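PDB 6AHX: putative cytosolic protein from Geobacillus zalihae, which probably binds copper and acts as a metal-sensitive transcriptional repressor of the CsoR family, letting go of operator DNA when the metal is bound. Local coordinates for residues K17-V22 against A64-A69. Sequence-based numbering, arbitrary orientation.
Sequences KYRKQV and AKVIFA
Val66 presents its CG1 to two residues of 17-22 at once. Val22 CG2 lies 3.9 Å from Val66 CG1, the two valines running antiparallel alongside one another. From the other residue, Arg19 NH2 comes within 3.3 Å of Val66 CG1, which sits at the guanidinium edge, near its plane; the arginine chain arrives roughly perpendicular to the valine. A bend at chi3 (-52°) turns this cation along helix 46-70 to a salt bridge with Asp70, a reach past Val66 that suits a long arginine, while its backbone holds the N-cap position of helix 20-41. A compact valine at 66 packs beside Val22 and offers the passing guanidinium an apolar flank.

Ile67, one residue on, is buried, and an isoleucine suits it because its two branches serve different neighbours. Ile67 CG1 lies 3.8 Å from Val22 CG1, with Ile67 CD1 beside it. The other branch, Ile67 CG2, is 4.0 Å from Tyr18 CE1. Beta-branched Val22 stands with CG1 anti to its backbone N (chi1 168°), which turns that methyl to Ile67 and CG2 to the side of Val66. Replacing Val22 with an alanine would probably open a gap facing both, leaving Ile67 CG1 and CD1 without the valine methyls they pack against. The buried Tyr18 ring gives Ile67 an apolar surface and meets His71 edge-to-face, while its hydroxyl is satisfied by Arg44 O of the second subunit.

Apolar side chains thus hold together the open end of an antiparallel helical hairpin, which pairs with the second subunit in the dimeric helical bundle of the CsoR family.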
ATOM      1  N   LYS A  17     -16.309  15.422  -3.007  1.00 56.89           N
ATOM      2  CA  LYS A  17     -16.594  14.482  -1.839  1.00 49.57           C
ATOM      3  C   LYS A  17     -15.372  14.213  -0.974  1.00 42.65           C
ATOM      4  O   LYS A  17     -15.451  14.436   0.206  1.00 42.25           O
ATOM      5  CB  LYS A  17     -17.201  13.154  -2.275  1.00 50.16           C
ATOM      6  CG  LYS A  17     -17.533  12.246  -1.109  1.00 48.39           C
ATOM      7  CD  LYS A  17     -18.678  11.293  -1.445  1.00 51.94           C
ATOM      8  CE  LYS A  17     -18.552   9.975  -0.688  1.00 55.09           C
ATOM      9  NZ  LYS A  17     -18.767   9.980   0.792  1.00 53.30           N
ATOM     10  N   TYR A  18     -14.254  13.743  -1.529  1.00 38.13           N
ATOM     11  CA  TYR A  18     -13.025  13.573  -0.716  1.00 35.61           C
ATOM     12  C   TYR A  18     -12.109  14.735  -0.948  1.00 37.66           C
ATOM     13  O   TYR A  18     -11.953  15.190  -2.084  1.00 36.22           O
ATOM     14  CB  TYR A  18     -12.306  12.225  -1.004  1.00 31.91           C
ATOM     15  CG  TYR A  18     -13.161  11.065  -0.594  1.00 29.00           C
ATOM     16  CD1 TYR A  18     -13.286  10.718   0.722  1.00 28.31           C
ATOM     17  CD2 TYR A  18     -13.897  10.363  -1.518  1.00 28.93           C
ATOM     18  CE1 TYR A  18     -14.093   9.667   1.097  1.00 31.17           C
ATOM     19  CE2 TYR A  18     -14.721   9.306  -1.160  1.00 26.60           C
ATOM     20  CZ  TYR A  18     -14.826   8.975   0.137  1.00 27.88           C
ATOM     21  OH  TYR A  18     -15.659   7.983   0.510  1.00 29.84           O
ATOM     22  N   ARG A  19     -11.462  15.207   0.104  1.00 38.20           N
ATOM     23  CA  ARG A  19     -10.502  16.287  -0.088  1.00 44.38           C
ATOM     24  C   ARG A  19      -9.393  15.882  -1.031  1.00 48.62           C
ATOM     25  O   ARG A  19      -8.947  14.726  -1.036  1.00 46.31           O
ATOM     26  CB  ARG A  19      -9.954  16.781   1.230  1.00 51.91           C
ATOM     27  CG  ARG A  19     -10.993  17.665   1.952  1.00 62.73           C
ATOM     28  CD  ARG A  19     -10.544  18.240   3.304  1.00 71.42           C
ATOM     29  NE  ARG A  19     -10.024  17.188   4.192  1.00 74.94           N
ATOM     30  CZ  ARG A  19      -8.749  16.813   4.311  1.00 72.67           C
ATOM     31  NH1 ARG A  19      -7.782  17.420   3.625  1.00 77.32           N
ATOM     32  NH2 ARG A  19      -8.431  15.815   5.142  1.00 74.72           N
ATOM     33  N   LYS A  20      -8.995  16.828  -1.878  1.00 51.13           N
ATOM     34  CA  LYS A  20      -7.854  16.641  -2.783  1.00 55.71           C
ATOM     35  C   LYS A  20      -6.604  16.042  -2.114  1.00 43.87           C
ATOM     36  O   LYS A  20      -5.944  15.192  -2.688  1.00 43.89           O
ATOM     37  CB  LYS A  20      -7.514  17.951  -3.519  1.00 63.68           C
ATOM     38  CG  LYS A  20      -7.604  17.819  -5.046  1.00 85.51           C
ATOM     39  CD  LYS A  20      -8.995  17.341  -5.563  1.00 98.39           C
ATOM     40  CE  LYS A  20      -9.636  18.267  -6.620  1.00101.54           C
ATOM     41  NZ  LYS A  20      -8.701  18.763  -7.687  1.00 99.70           N
ATOM     42  N   GLN A  21      -6.317  16.461  -0.901  1.00 40.05           N
ATOM     43  CA  GLN A  21      -5.227  15.876  -0.134  1.00 47.89           C
ATOM     44  C   GLN A  21      -5.325  14.373   0.064  1.00 41.18           C
ATOM     45  O   GLN A  21      -4.295  13.718   0.020  1.00 39.42           O
ATOM     46  CB  GLN A  21      -5.051  16.574   1.202  1.00 57.23           C
ATOM     47  CG  GLN A  21      -4.195  17.824   1.041  1.00 77.82           C
ATOM     48  CD  GLN A  21      -4.497  18.942   2.029  1.00101.58           C
ATOM     49  OE1 GLN A  21      -5.232  18.765   3.012  1.00116.27           O
ATOM     50  NE2 GLN A  21      -3.920  20.121   1.762  1.00117.10           N
ATOM     51  N   VAL A  22      -6.540  13.852   0.261  1.00 37.35           N
ATOM     52  CA  VAL A  22      -6.789  12.386   0.286  1.00 40.45           C
ATOM     53  C   VAL A  22      -6.434  11.721  -1.045  1.00 33.92           C
ATOM     54  O   VAL A  22      -5.722  10.749  -1.074  1.00 31.95           O
ATOM     55  CB  VAL A  22      -8.234  12.037   0.623  1.00 38.94           C
ATOM     56  CG1 VAL A  22      -8.500  10.575   0.359  1.00 39.31           C
ATOM     57  CG2 VAL A  22      -8.525  12.364   2.092  1.00 45.03           C
ATOM     58  N   ALA A  64      -6.475   6.278   5.964  1.00 23.47           N
ATOM     59  CA  ALA A  64      -7.756   5.765   6.447  1.00 26.18           C
ATOM     60  C   ALA A  64      -8.361   6.572   7.640  1.00 27.52           C
ATOM     61  O   ALA A  64      -9.577   6.872   7.686  1.00 29.57           O
ATOM     62  CB  ALA A  64      -7.582   4.311   6.886  1.00 25.49           C
ATOM     63  N   LYS A  65      -7.475   6.923   8.578  1.00 27.74           N
ATOM     64  CA  LYS A  65      -7.813   7.816   9.693  1.00 29.04           C
ATOM     65  C   LYS A  65      -8.309   9.192   9.235  1.00 24.91           C
ATOM     66  O   LYS A  65      -9.296   9.657   9.711  1.00 29.91           O
ATOM     67  CB  LYS A  65      -6.637   7.978  10.596  1.00 29.52           C
ATOM     68  CG  LYS A  65      -6.311   6.725  11.371  1.00 36.72           C
ATOM     69  CD  LYS A  65      -5.095   7.060  12.238  1.00 41.37           C
ATOM     70  CE  LYS A  65      -4.444   5.889  12.974  1.00 47.32           C
ATOM     71  NZ  LYS A  65      -5.297   4.678  13.126  1.00 48.58           N
ATOM     72  N   VAL A  66      -7.661   9.782   8.266  1.00 24.55           N
ATOM     73  CA  VAL A  66      -8.084  11.066   7.725  1.00 27.69           C
ATOM     74  C   VAL A  66      -9.470  10.955   7.082  1.00 31.83           C
ATOM     75  O   VAL A  66     -10.320  11.856   7.233  1.00 30.80           O
ATOM     76  CB  VAL A  66      -7.072  11.572   6.676  1.00 27.76           C
ATOM     77  CG1 VAL A  66      -7.584  12.743   5.838  1.00 29.07           C
ATOM     78  CG2 VAL A  66      -5.778  11.928   7.339  1.00 29.27           C
ATOM     79  N   ILE A  67      -9.673   9.900   6.311  1.00 27.79           N
ATOM     80  CA  ILE A  67     -10.930   9.696   5.634  1.00 28.22           C
ATOM     81  C   ILE A  67     -12.021   9.431   6.654  1.00 27.49           C
ATOM     82  O   ILE A  67     -13.103   9.987   6.564  1.00 27.57           O
ATOM     83  CB  ILE A  67     -10.845   8.489   4.662  1.00 31.86           C
ATOM     84  CG1 ILE A  67      -9.904   8.807   3.452  1.00 32.27           C
ATOM     85  CG2 ILE A  67     -12.250   7.982   4.187  1.00 31.04           C
ATOM     86  CD1 ILE A  67      -9.567   7.541   2.646  1.00 31.44           C
ATOM     87  N   PHE A  68     -11.744   8.545   7.590  1.00 27.70           N
ATOM     88  CA  PHE A  68     -12.671   8.305   8.682  1.00 29.41           C
ATOM     89  C   PHE A  68     -13.058   9.600   9.466  1.00 26.38           C
ATOM     90  O   PHE A  68     -14.228   9.824   9.744  1.00 27.02           O
ATOM     91  CB  PHE A  68     -12.149   7.207   9.627  1.00 28.97           C
ATOM     92  CG  PHE A  68     -13.213   6.643  10.529  1.00 31.05           C
ATOM     93  CD1 PHE A  68     -14.035   5.636  10.118  1.00 34.64           C
ATOM     94  CD2 PHE A  68     -13.408   7.143  11.780  1.00 32.98           C
ATOM     95  CE1 PHE A  68     -15.026   5.114  10.960  1.00 30.54           C
ATOM     96  CE2 PHE A  68     -14.377   6.620  12.633  1.00 34.63           C
ATOM     97  CZ  PHE A  68     -15.199   5.622  12.211  1.00 32.47           C
ATOM     98  N   ALA A  69     -12.096  10.447   9.800  1.00 26.96           N
ATOM     99  CA  ALA A  69     -12.403  11.749  10.377  1.00 26.15           C
ATOM    100  C   ALA A  69     -13.269  12.657   9.506  1.00 27.75           C
ATOM    101  O   ALA A  69     -14.267  13.200   9.954  1.00 32.56           O
ATOM    102  CB  ALA A  69     -11.131  12.471  10.759  1.00 29.03           C
TER